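Side-chain contacts in LAO/AO transport system kinase (Escherichia coli, PDB 2P67), which belongs to the MeaB family of P-loop proteins and is found here as an assembly of two chains: residues 303-308 and 320-325; 47-52 and 144-149; 77-82 and 246-251; 71-76 and 153-158. All blocks are in the same frame, centred on the assembly; numbering follows the deposited sequence. Where two conformers were deposited one is given.

Contact 1: residues 303-308 and 320-325; sequences RQTLLA and LRQLSE
Thr305 and Gln322 reach toward each other from opposite directions and meet in a hydrogen bond, with Gln322 NE2 donating to Thr305 OG1 over 3.1 Å. The bond is fairly straight, 158° at the hydrogen, and the hydroxyl oxygen lies almost in the amide plane. Threonine suits the spot because its two branches do different work. While OG1 accepts the amide N-H, the methyl CG2 turns to the apolar neighbour and lies 4.0 Å from Leu323 CD1. The other methyl of that leucine, CD2, packs beside the hydroxyl, 4.0 Å from Thr305 OG1, so Leu323 borders both branches.

One shell out, the hydroxyl of Thr305 also bonds back to the carbonyl oxygen of Tyr301, one turn earlier in helix 296-310. With OG1 beside the backbone N (chi1 -60°), it can serve that carbonyl and the glutamine together. Gln322 adopts a first torsion that is uncommon in helices, 72°, its CG wedged over the backbone; from there the chain runs extended, so that the amide spans the gap to the facing helix. Tyr301 and Leu314 pack on this glutamine. Leu323 is lodged among Phe298, Tyr301 and Tyr302, and Thr284 of the second subunit packs on it too.

One hydrogen bond beside an apolar contact thus joins helices 296-310 and 316-328 across a short connection. A carbonyl oxygen can only accept, so the buried hydroxyl must donate to Tyr301 O while its oxygen accepts from Gln322: both roles are used, and the rotation of the hydroxyl is probably fixed.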
loop_
_atom_site.group_PDB
_atom_site.type_symbol
_atom_site.label_atom_id
_atom_site.label_comp_id
_atom_site.label_asym_id
_atom_site.label_seq_id
_atom_site.Cartn_x
_atom_site.Cartn_y
_atom_site.Cartn_z
ATOM N N ARG A 303 17.453 -14.461 -10.222
ATOM C CA ARG A 303 18.143 -13.337 -10.844
ATOM C C ARG A 303 18.435 -13.590 -12.324
ATOM O O ARG A 303 18.314 -12.681 -13.131
ATOM C CB ARG A 303 19.412 -12.954 -10.077
ATOM C CG ARG A 303 19.144 -12.251 -8.729
ATOM C CD ARG A 303 20.433 -11.806 -8.026
ATOM N NE ARG A 303 21.108 -12.919 -7.347
ATOM C CZ ARG A 303 22.248 -13.483 -7.752
ATOM N NH1 ARG A 303 22.767 -14.493 -7.066
ATOM N NH2 ARG A 303 22.880 -13.045 -8.839
ATOM N N GLN A 304 18.796 -14.824 -12.672
ATOM C CA GLN A 304 18.985 -15.215 -14.077
ATOM C C GLN A 304 17.678 -15.152 -14.876
ATOM O O GLN A 304 17.677 -14.783 -16.049
ATOM C CB GLN A 304 19.626 -16.609 -14.184
ATOM C CG GLN A 304 21.091 -16.675 -13.722
ATOM C CD GLN A 304 22.002 -15.618 -14.363
ATOM O OE1 GLN A 304 22.658 -14.858 -13.660
ATOM N NE2 GLN A 304 22.040 -15.570 -15.692
ATOM N N THR A 305 16.570 -15.515 -14.231
ATOM C CA THR A 305 15.258 -15.419 -14.859
ATOM C C THR A 305 14.890 -13.962 -15.109
ATOM O O THR A 305 14.509 -13.617 -16.218
ATOM C CB THR A 305 14.168 -16.104 -14.024
ATOM O OG1 THR A 305 14.501 -17.488 -13.863
ATOM C CG2 THR A 305 12.792 -15.949 -14.694
ATOM N N LEU A 306 15.026 -13.112 -14.089
ATOM C CA LEU A 306 14.821 -11.669 -14.246
ATOM C C LEU A 306 15.638 -11.097 -15.398
ATOM O O LEU A 306 15.119 -10.335 -16.212
ATOM C CB LEU A 306 15.174 -10.910 -12.959
ATOM C CG LEU A 306 14.144 -10.913 -11.818
ATOM C CD1 LEU A 306 14.510 -9.879 -10.744
ATOM C CD2 LEU A 306 12.776 -10.631 -12.364
ATOM N N LEU A 307 16.907 -11.475 -15.476
ATOM C CA LEU A 307 17.771 -10.966 -16.561
ATOM C C LEU A 307 17.336 -11.456 -17.949
ATOM O O LEU A 307 17.373 -10.693 -18.908
ATOM C CB LEU A 307 19.241 -11.297 -16.312
ATOM C CG LEU A 307 20.266 -10.563 -17.194
ATOM C CD1 LEU A 307 20.124 -9.051 -17.106
ATOM C CD2 LEU A 307 21.690 -10.987 -16.801
ATOM N N ALA A 308 16.934 -12.721 -18.037
ATOM C CA ALA A 308 16.355 -13.276 -19.267
ATOM C C ALA A 308 15.146 -12.478 -19.743
ATOM O O ALA A 308 15.017 -12.191 -20.918
ATOM C CB ALA A 308 15.990 -14.762 -19.076
ATOM N N LEU A 320 7.705 -16.820 -15.227
ATOM C CA LEU A 320 6.919 -17.259 -14.079
ATOM C C LEU A 320 6.835 -18.779 -13.993
ATOM O O LEU A 320 7.077 -19.356 -12.933
ATOM C CB LEU A 320 5.518 -16.639 -14.111
ATOM C CG LEU A 320 4.591 -16.969 -12.931
ATOM C CD1 LEU A 320 5.134 -16.371 -11.636
ATOM C CD2 LEU A 320 3.185 -16.473 -13.206
ATOM N N ARG A 321 6.483 -19.422 -15.107
ATOM C CA ARG A 321 6.369 -20.887 -15.149
ATOM C C ARG A 321 7.637 -21.585 -14.664
ATOM O O ARG A 321 7.577 -22.499 -13.844
ATOM C CB ARG A 321 6.001 -21.366 -16.556
ATOM C CG ARG A 321 5.744 -22.872 -16.657
ATOM C CD ARG A 321 5.440 -23.294 -18.083
ATOM N NE ARG A 321 6.566 -23.063 -18.994
ATOM C CZ ARG A 321 6.617 -22.106 -19.920
ATOM N NH1 ARG A 321 5.603 -21.254 -20.090
ATOM N NH2 ARG A 321 7.690 -22.004 -20.690
ATOM N N GLN A 322 8.788 -21.157 -15.169
ATOM C CA GLN A 322 10.029 -21.816 -14.808
ATOM C C GLN A 322 10.431 -21.540 -13.361
ATOM O O GLN A 322 11.020 -22.401 -12.710
ATOM C CB GLN A 322 11.147 -21.474 -15.786
ATOM C CG GLN A 322 11.695 -20.071 -15.714
ATOM C CD GLN A 322 12.766 -19.846 -16.762
ATOM O OE1 GLN A 322 12.716 -20.428 -17.850
ATOM N NE2 GLN A 322 13.746 -19.006 -16.439
ATOM N N LEU A 323 10.106 -20.355 -12.846
ATOM C CA LEU A 323 10.281 -20.121 -11.417
ATOM C C LEU A 323 9.415 -21.082 -10.595
ATOM O O LEU A 323 9.897 -21.661 -9.620
ATOM C CB LEU A 323 9.989 -18.661 -11.044
ATOM C CG LEU A 323 11.103 -17.688 -11.427
ATOM C CD1 LEU A 323 10.569 -16.251 -11.365
ATOM C CD2 LEU A 323 12.354 -17.897 -10.560
ATOM N N SER A 324 8.163 -21.266 -11.012
ATOM C CA SER A 324 7.227 -22.170 -10.332
ATOM C C SER A 324 7.730 -23.608 -10.343
ATOM O O SER A 324 7.704 -24.295 -9.324
ATOM C CB SER A 324 5.851 -22.120 -10.990
ATOM O OG SER A 324 5.229 -20.869 -10.780
ATOM N N GLU A 325 8.179 -24.061 -11.508
ATOM C CA GLU A 325 8.754 -25.399 -11.647
ATOM C C GLU A 325 9.988 -25.579 -10.766
ATOM O O GLU A 325 10.129 -26.613 -10.104
ATOM C CB GLU A 325 9.091 -25.696 -13.117
ATOM C CG GLU A 325 7.865 -25.797 -14.013
ATOM C CD GLU A 325 8.193 -26.063 -15.483
ATOM O OE1 GLU A 325 9.369 -25.937 -15.905
ATOM O OE2 GLU A 325 7.247 -26.391 -16.228
#

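Contact 2: residues 47-52 and 144-149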
loop_
_atom_site.group_PDB
_atom_site.type_symbol
_atom_site.label_atom_id
_atom_site.label_comp_id
_atom_site.label_asym_id
_atom_site.label_seq_id
_atom_site.Cartn_x
_atom_site.Cartn_y
_atom_site.Cartn_z
ATOM N N ASP A 47 2.882 -16.095 26.800
ATOM C CA ASP A 47 1.652 -16.921 26.763
ATOM C C ASP A 47 0.809 -16.685 28.008
ATOM O O ASP A 47 -0.407 -16.452 27.934
ATOM C CB ASP A 47 1.983 -18.422 26.658
ATOM C CG ASP A 47 2.530 -18.812 25.308
ATOM O OD1 ASP A 47 2.372 -18.049 24.337
ATOM O OD2 ASP A 47 3.153 -19.887 25.209
ATOM N N ALA A 48 1.459 -16.724 29.167
ATOM C CA ALA A 48 0.735 -16.624 30.426
ATOM C C ALA A 48 0.021 -15.283 30.640
ATOM O O ALA A 48 -1.048 -15.248 31.260
ATOM C CB ALA A 48 1.640 -16.958 31.608
ATOM N N ILE A 49 0.578 -14.184 30.119
ATOM C CA ILE A 49 -0.006 -12.880 30.405
ATOM C C ILE A 49 -1.130 -12.449 29.461
ATOM O O ILE A 49 -1.794 -11.447 29.725
ATOM C CB ILE A 49 1.052 -11.716 30.518
ATOM C CG1 ILE A 49 1.786 -11.506 29.176
ATOM C CG2 ILE A 49 1.994 -11.937 31.707
ATOM C CD1 ILE A 49 2.428 -10.143 29.020
ATOM N N MET A 50 -1.339 -13.199 28.374
ATOM C CA MET A 50 -2.301 -12.791 27.351
ATOM C C MET A 50 -3.691 -12.431 27.936
ATOM O O MET A 50 -4.273 -11.421 27.561
ATOM C CB MET A 50 -2.379 -13.804 26.186
ATOM C CG MET A 50 -1.047 -14.064 25.458
ATOM S SD MET A 50 -0.206 -12.488 24.955
ATOM C CE MET A 50 -1.464 -11.873 23.946
ATOM N N PRO A 51 -4.218 -13.235 28.881
ATOM C CA PRO A 51 -5.541 -12.871 29.442
ATOM C C PRO A 51 -5.611 -11.527 30.190
ATOM O O PRO A 51 -6.711 -10.997 30.364
ATOM C CB PRO A 51 -5.849 -14.041 30.395
ATOM C CG PRO A 51 -5.042 -15.170 29.868
ATOM C CD PRO A 51 -3.738 -14.515 29.432
ATOM N N TYR A 52 -4.462 -10.988 30.604
ATOM C CA TYR A 52 -4.390 -9.735 31.376
ATOM C C TYR A 52 -4.175 -8.508 30.480
ATOM O O TYR A 52 -4.181 -7.356 30.945
ATOM C CB TYR A 52 -3.282 -9.842 32.440
ATOM C CG TYR A 52 -3.316 -11.156 33.199
ATOM C CD1 TYR A 52 -4.337 -11.441 34.112
ATOM C CD2 TYR A 52 -2.349 -12.131 32.977
ATOM C CE1 TYR A 52 -4.371 -12.676 34.804
ATOM C CE2 TYR A 52 -2.381 -13.356 33.652
ATOM C CZ TYR A 52 -3.391 -13.618 34.555
ATOM O OH TYR A 52 -3.403 -14.829 35.221
ATOM N N CYS A 144 3.452 -4.002 29.397
ATOM C CA CYS A 144 2.872 -2.811 30.000
ATOM C C CYS A 144 1.365 -2.959 30.275
ATOM O O CYS A 144 0.861 -2.489 31.305
ATOM C CB CYS A 144 3.147 -1.584 29.141
ATOM S SG CYS A 144 4.889 -1.158 29.047
ATOM N N GLU A 145 0.662 -3.616 29.348
ATOM C CA GLU A 145 -0.775 -3.862 29.491
ATOM C C GLU A 145 -1.030 -4.754 30.694
ATOM O O GLU A 145 -1.898 -4.456 31.537
ATOM C CB GLU A 145 -1.336 -4.493 28.224
ATOM C CG GLU A 145 -1.404 -3.447 27.061
ATOM C CD GLU A 145 -2.086 -3.957 25.811
ATOM O OE1 GLU A 145 -2.389 -5.159 25.724
ATOM O OE2 GLU A 145 -2.308 -3.138 24.889
ATOM N N ALA A 146 -0.274 -5.842 30.769
ATOM C CA ALA A 146 -0.417 -6.780 31.887
ATOM C C ALA A 146 -0.065 -6.102 33.220
ATOM O O ALA A 146 -0.679 -6.403 34.257
ATOM C CB ALA A 146 0.423 -8.037 31.639
ATOM N N ALA A 147 0.873 -5.148 33.182
ATOM C CA ALA A 147 1.291 -4.368 34.357
ATOM C C ALA A 147 0.282 -3.291 34.822
ATOM O O ALA A 147 0.495 -2.619 35.844
ATOM C CB ALA A 147 2.646 -3.717 34.086
ATOM N N GLY A 148 -0.784 -3.102 34.053
ATOM C CA GLY A 148 -1.883 -2.242 34.457
ATOM C C GLY A 148 -1.755 -0.794 34.033
ATOM O O GLY A 148 -2.450 0.067 34.575
ATOM N N TYR A 149 -0.856 -0.501 33.085
ATOM C CA TYR A 149 -0.771 0.850 32.542
ATOM C C TYR A 149 -2.084 1.250 31.848
ATOM O O TYR A 149 -2.711 0.439 31.191
ATOM C CB TYR A 149 0.489 1.020 31.644
ATOM C CG TYR A 149 1.687 1.093 32.545
ATOM C CD1 TYR A 149 2.145 2.321 33.007
ATOM C CD2 TYR A 149 2.298 -0.065 33.022
ATOM C CE1 TYR A 149 3.198 2.415 33.888
ATOM C CE2 TYR A 149 3.363 0.015 33.931
ATOM C CZ TYR A 149 3.803 1.266 34.347
ATOM O OH TYR A 149 4.830 1.405 35.247
#
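Ala146 directs its single methyl between Ile49 and Tyr52, whose CB atoms both turn toward it. With CG1 of Ile49 between the backbone N and the carbonyl carbon (chi1 63°), the extended chain carries CD1 alongside this methyl, 3.9 Å from Ala146 CB, while Ile49 CB lies equally near. Tyr52 is engaged by its root, its CB 4.2 Å from Ala146 CB, and its ring swings off in another direction. A residue as small as alanine suits the place, because the backbones come very near: the CA atoms of Tyr52 and Ala146 are 5.0 Å apart. The carbonyl oxygen of Tyr52 rests against Ala146 CA at 3.9 Å, and no hydrogen bond crosses the contact.

Glu145, next to the alanine, sends its buried carboxylate to Arg58 through OE2 in a salt bridge and to the backbone N of Gly54 through OE1. Just beyond, Gly148 (phi 90°) leaves the helical conformation in a Schellman motif.

The contact thus sets Ile49 and the 3-10 turn 50-52 against the last part of helix 133-146. Leu16 of helix 9-17 packs on both Ile49 and Ala146, while Cys144 and Tyr149 face strand 87-92 and helix 21-32.

Contact 3: residues 77-82 and 246-251; sequences GMLLIR and RGIDEI
Leu79 carries nearly all of this contact through one methyl, CD1, which is pushed against the first turn of helix 248-264. Its side chain leaves the helix with CG anti to the backbone N (chi1 180°), an orientation that extends it across the gap and sets CD1 3.7 Å from Ile248 CG2. The same methyl lies 3.5 Å from Asp249 CA, close against the backbone. Its still shorter approach to Asp249 OD1 is doubtful, since that aspartate was modelled in two conformers.

Ile248 divides its branches. CG2, anti to its own N, is the methyl that meets Leu79, whereas CG1 goes to the other side (chi1 -47°) and the chain bends again at CD1, on the flank where Phe72 and Ala75 pack. A beta-branched residue can cover two neighbours in this way. Arg82 folds its guanidinium back over its own helix, one face lying above Leu79 CA and the carbonyl oxygen of Met78. Ahead of Ile248, Gly247 occupies the N-cap position at a positive phi, 92°, that glycine accepts readily.

Trp252, one turn beyond Ile248, also packs on Leu79. The pairing joins the helix that follows the probable P-loop, 69-82, to the helix that follows strand 236-239 at the sheet's edge. Packing of the helix after the P-loop against the helix after the sheet's last strand is a familiar feature of P-loop GTPase-type domains.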
loop_
_atom_site.group_PDB
_atom_site.type_symbol
_atom_site.label_atom_id
_atom_site.label_comp_id
_atom_site.label_asym_id
_atom_site.label_seq_id
_atom_site.Cartn_x
_atom_site.Cartn_y
_atom_site.Cartn_z
ATOM N N GLY A 77 2.654 13.463 28.518
ATOM C CA GLY A 77 2.798 12.433 29.560
ATOM C C GLY A 77 2.433 12.980 30.936
ATOM O O GLY A 77 1.656 12.358 31.682
ATOM N N MET A 78 2.973 14.158 31.250
ATOM C CA MET A 78 2.691 14.821 32.538
ATOM C C MET A 78 1.214 15.184 32.688
ATOM O O MET A 78 0.655 15.054 33.770
ATOM C CB MET A 78 3.622 16.021 32.777
ATOM C CG MET A 78 5.080 15.628 33.120
ATOM S SD MET A 78 5.252 14.385 34.448
ATOM C CE MET A 78 4.500 15.221 35.839
ATOM N N LEU A 79 0.565 15.585 31.596
ATOM C CA LEU A 79 -0.894 15.801 31.629
ATOM C C LEU A 79 -1.657 14.541 32.030
ATOM O O LEU A 79 -2.569 14.594 32.861
ATOM C CB LEU A 79 -1.402 16.323 30.275
ATOM C CG LEU A 79 -2.898 16.613 30.091
ATOM C CD1 LEU A 79 -3.053 17.605 28.979
ATOM C CD2 LEU A 79 -3.715 15.388 29.790
ATOM N N LEU A 80 -1.297 13.405 31.434
ATOM C CA LEU A 80 -1.971 12.134 31.717
ATOM C C LEU A 80 -1.788 11.749 33.180
ATOM O O LEU A 80 -2.725 11.275 33.815
ATOM C CB LEU A 80 -1.446 11.012 30.812
ATOM C CG LEU A 80 -1.736 11.188 29.317
ATOM C CD1 LEU A 80 -0.982 10.153 28.437
ATOM C CD2 LEU A 80 -3.215 11.109 29.084
ATOM N N ILE A 81 -0.588 11.982 33.700
ATOM C CA ILE A 81 -0.290 11.655 35.097
ATOM C C ILE A 81 -1.100 12.543 36.043
ATOM O O ILE A 81 -1.676 12.051 37.021
ATOM C CB ILE A 81 1.217 11.710 35.391
ATOM C CG1 ILE A 81 1.913 10.513 34.730
ATOM C CG2 ILE A 81 1.493 11.707 36.910
ATOM C CD1 ILE A 81 3.347 10.747 34.438
ATOM N N ARG A 82 -1.175 13.831 35.731
ATOM C CA ARG A 82 -2.066 14.740 36.461
ATOM C C ARG A 82 -3.513 14.273 36.465
ATOM O O ARG A 82 -4.217 14.485 37.447
ATOM C CB ARG A 82 -1.971 16.162 35.920
ATOM C CG ARG A 82 -0.848 16.963 36.536
ATOM C CD ARG A 82 -0.845 18.385 36.020
ATOM N NE ARG A 82 0.218 18.562 35.035
ATOM C CZ ARG A 82 0.045 18.889 33.761
ATOM N NH1 ARG A 82 1.101 19.010 32.984
ATOM N NH2 ARG A 82 -1.158 19.126 33.269
ATOM N N ARG A 246 0.479 24.974 26.301
ATOM C CA ARG A 246 -0.797 25.348 25.702
ATOM C C ARG A 246 -1.137 24.400 24.557
ATOM O O ARG A 246 -0.266 24.033 23.769
ATOM C CB ARG A 246 -0.769 26.803 25.219
ATOM C CG ARG A 246 -0.685 27.844 26.349
ATOM C CD ARG A 246 -2.018 27.991 27.101
ATOM N NE ARG A 246 -1.830 28.590 28.421
ATOM C CZ ARG A 246 -1.850 27.913 29.569
ATOM N NH1 ARG A 246 -2.075 26.605 29.576
ATOM N NH2 ARG A 246 -1.661 28.550 30.715
ATOM N N GLY A 247 -2.398 24.005 24.485
ATOM C CA GLY A 247 -2.864 23.122 23.418
ATOM C C GLY A 247 -2.801 21.643 23.744
ATOM O O GLY A 247 -3.405 20.837 23.044
ATOM N N ILE A 248 -2.092 21.287 24.812
ATOM C CA ILE A 248 -1.911 19.881 25.172
ATOM C C ILE A 248 -3.215 19.261 25.661
ATOM O O ILE A 248 -3.557 18.158 25.259
ATOM C CB ILE A 248 -0.767 19.654 26.215
ATOM C CG1 ILE A 248 0.511 20.425 25.845
ATOM C CG2 ILE A 248 -0.485 18.140 26.414
ATOM C CD1 ILE A 248 1.143 20.034 24.517
ATOM N N ASP A 249 -3.933 19.970 26.531
ATOM C CA ASP A 249 -5.236 19.532 27.038
ATOM C C ASP A 249 -6.178 19.203 25.875
ATOM O O ASP A 249 -6.907 18.216 25.896
ATOM C CB ASP A 249 -5.880 20.629 27.915
ATOM C CG ASP A 249 -5.030 21.015 29.124
ATOM O OD1 ASP A 249 -4.429 20.135 29.768
ATOM O OD2 ASP A 249 -4.971 22.222 29.447
ATOM N N GLU A 250 -6.145 20.057 24.852
ATOM C CA GLU A 250 -7.024 19.943 23.694
ATOM C C GLU A 250 -6.692 18.710 22.840
ATOM O O GLU A 250 -7.587 18.068 22.275
ATOM C CB GLU A 250 -6.932 21.226 22.860
ATOM C CG GLU A 250 -7.638 22.435 23.534
ATOM C CD GLU A 250 -6.869 23.088 24.709
ATOM O OE1 GLU A 250 -5.728 22.693 25.088
ATOM O OE2 GLU A 250 -7.437 24.048 25.276
ATOM N N ILE A 251 -5.405 18.380 22.775
ATOM C CA ILE A 251 -4.953 17.176 22.060
ATOM C C ILE A 251 -5.459 15.910 22.766
ATOM O O ILE A 251 -5.990 15.001 22.128
ATOM C CB ILE A 251 -3.421 17.198 21.841
ATOM C CG1 ILE A 251 -3.064 18.298 20.809
ATOM C CG2 ILE A 251 -2.893 15.795 21.430
ATOM C CD1 ILE A 251 -1.687 18.769 20.824
#

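Contact 4: residues 71-76 and 153-158; sequences TFLEAF and IVETVG
Leu73 spreads its two methyls over the strand, CD1 on Glu155 and CD2 toward Ile153. The tighter half is the first: CD1 lies 3.7 Å from both Glu155 CG and Glu155 CD, so the leucine covers the carbon part of the glutamate. Glu155 is folded to allow this, its CG flanked by both backbone neighbours (chi1 62°) and its chain bent again at chi2 (95°). The carboxylate, though buried, has a partner in Lys69, which forms a salt bridge with OE2. Leucine suits the place as an apolar cover that probably helps keep water from the buried carboxylate and offers it no rival polar partner.

A second firm touch lies further along. Ile153 CD1 comes in at the edge of the Phe76 ring, in its plane, 3.8 Å from CE2. The CB of Phe76 lies over the rim of one face of the Phe72 ring. Between these points the packing is slacker: Leu73 CD2 and Ile153 CG2 stand 4.1 Å apart as their side chains slide past each other. There is no solvent side here, since all four touching residues are buried.

Helix 71-76 and strand 153-157 run nearly antiparallel, at 166°, with axes 11.6 Å apart at closest approach, a helix laid over a sheet. The strand lies between 87-92 and 57-63; Val61 packs on Leu73 and Ile153, Leu59 on Phe76. Lys69 belongs to the probable Walker A motif, and Glu155 to Gly158 sit where P-loop GTPases usually carry their DxxG motif, at the end of a strand beside that loop.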
loop_
_atom_site.group_PDB
_atom_site.type_symbol
_atom_site.label_atom_id
_atom_site.label_comp_id
_atom_site.label_asym_id
_atom_site.label_seq_id
_atom_site.Cartn_x
_atom_site.Cartn_y
_atom_site.Cartn_z
ATOM N N THR A 71 9.722 17.311 23.823
ATOM C CA THR A 71 9.004 18.267 24.681
ATOM C C THR A 71 7.514 17.975 24.707
ATOM O O THR A 71 6.870 18.063 25.764
ATOM C CB THR A 71 9.268 19.747 24.294
ATOM O OG1 THR A 71 8.737 20.032 22.987
ATOM C CG2 THR A 71 10.753 20.030 24.306
ATOM N N PHE A 72 6.969 17.614 23.541
ATOM C CA PHE A 72 5.569 17.235 23.454
ATOM C C PHE A 72 5.266 16.016 24.323
ATOM O O PHE A 72 4.320 16.042 25.097
ATOM C CB PHE A 72 5.123 16.977 22.000
ATOM C CG PHE A 72 3.759 16.358 21.906
ATOM C CD1 PHE A 72 2.625 17.148 22.047
ATOM C CD2 PHE A 72 3.610 14.985 21.721
ATOM C CE1 PHE A 72 1.358 16.587 21.995
ATOM C CE2 PHE A 72 2.344 14.406 21.668
ATOM C CZ PHE A 72 1.208 15.217 21.803
ATOM N N LEU A 73 6.050 14.950 24.175
ATOM C CA LEU A 73 5.844 13.741 24.963
ATOM C C LEU A 73 5.901 13.981 26.466
ATOM O O LEU A 73 5.106 13.420 27.225
ATOM C CB LEU A 73 6.841 12.661 24.565
ATOM C CG LEU A 73 6.546 11.982 23.229
ATOM C CD1 LEU A 73 7.733 11.105 22.851
ATOM C CD2 LEU A 73 5.230 11.185 23.280
ATOM N N GLU A 74 6.845 14.811 26.889
ATOM C CA GLU A 74 6.960 15.174 28.299
ATOM C C GLU A 74 5.703 15.901 28.773
ATOM O O GLU A 74 5.102 15.523 29.775
ATOM C CB GLU A 74 8.207 16.036 28.536
ATOM C CG GLU A 74 8.380 16.405 30.017
ATOM C CD GLU A 74 9.405 17.507 30.241
ATOM O OE1 GLU A 74 9.469 18.448 29.425
ATOM O OE2 GLU A 74 10.137 17.437 31.253
ATOM N N ALA A 75 5.307 16.945 28.051
ATOM C CA ALA A 75 4.094 17.690 28.400
ATOM C C ALA A 75 2.844 16.809 28.380
ATOM O O ALA A 75 2.036 16.847 29.298
ATOM C CB ALA A 75 3.934 18.920 27.489
ATOM N N PHE A 76 2.695 16.000 27.326
ATOM C CA PHE A 76 1.528 15.139 27.174
ATOM C C PHE A 76 1.504 14.093 28.286
ATOM O O PHE A 76 0.462 13.873 28.917
ATOM C CB PHE A 76 1.534 14.480 25.777
ATOM C CG PHE A 76 0.338 13.596 25.497
ATOM C CD1 PHE A 76 -0.947 14.133 25.363
ATOM C CD2 PHE A 76 0.503 12.218 25.341
ATOM C CE1 PHE A 76 -2.048 13.300 25.085
ATOM C CE2 PHE A 76 -0.595 11.378 25.069
ATOM C CZ PHE A 76 -1.868 11.914 24.948
ATOM N N ILE A 153 2.325 4.431 25.075
ATOM C CA ILE A 153 2.693 5.237 23.911
ATOM C C ILE A 153 3.910 4.633 23.250
ATOM O O ILE A 153 4.959 4.482 23.896
ATOM C CB ILE A 153 3.029 6.684 24.320
ATOM C CG1 ILE A 153 1.836 7.327 25.044
ATOM C CG2 ILE A 153 3.419 7.525 23.085
ATOM C CD1 ILE A 153 2.124 8.723 25.572
ATOM N N VAL A 154 3.776 4.267 21.977
ATOM C CA VAL A 154 4.930 3.838 21.216
ATOM C C VAL A 154 5.354 5.019 20.343
ATOM O O VAL A 154 4.530 5.631 19.642
ATOM C CB VAL A 154 4.678 2.505 20.435
ATOM C CG1 VAL A 154 3.579 2.648 19.359
ATOM C CG2 VAL A 154 5.984 1.964 19.840
ATOM N N GLU A 155 6.626 5.377 20.413
ATOM C CA GLU A 155 7.037 6.569 19.683
ATOM C C GLU A 155 8.307 6.360 18.881
ATOM O O GLU A 155 9.176 5.602 19.278
ATOM C CB GLU A 155 7.136 7.779 20.619
ATOM C CG GLU A 155 8.165 7.635 21.721
ATOM C CD GLU A 155 9.489 8.254 21.350
ATOM O OE1 GLU A 155 10.348 8.362 22.243
ATOM O OE2 GLU A 155 9.677 8.654 20.183
ATOM N N THR A 156 8.390 7.012 17.725
ATOM C CA THR A 156 9.606 6.957 16.935
ATOM C C THR A 156 9.634 8.152 15.986
ATOM O O THR A 156 8.669 8.900 15.894
ATOM C CB THR A 156 9.773 5.598 16.188
ATOM O OG1 THR A 156 11.135 5.431 15.739
ATOM C CG2 THR A 156 8.796 5.471 15.006
ATOM N N VAL A 157 10.762 8.314 15.303
ATOM C CA VAL A 157 10.914 9.372 14.314
ATOM C C VAL A 157 10.055 9.050 13.102
ATOM O O VAL A 157 9.965 7.895 12.676
ATOM C CB VAL A 157 12.395 9.543 13.891
ATOM C CG1 VAL A 157 12.534 10.656 12.870
ATOM C CG2 VAL A 157 13.250 9.870 15.100
ATOM N N GLY A 158 9.405 10.080 12.568
ATOM C CA GLY A 158 8.642 9.959 11.349
ATOM C C GLY A 158 9.607 10.186 10.215
ATOM O O GLY A 158 10.081 11.319 9.999
#

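Contacts 3 and 4 share helix 69-82 and form one packed unit, their centres 12 Å apart; Ile248 CG2 of contact 3 touches Phe76 CA of contact 4 at 3.7 Å. Of the four, contact 4 reaches the probable P-loop, through Glu155. Contact 2, with its centre 23 Å from that of contact 4, is joined to it by the chain, helix 133-146 leading into strand 151-157; its Glu145 side chain is about 7 Å from the sodium ion held by Arg272 and Ser276. Contact 1 stands apart, its centre 47 Å from that of contact 2. Across the dimer they draw together: Asp47 bonds to Ser315 and Thr318 of the second subunit, just ahead of that chain's 320-325.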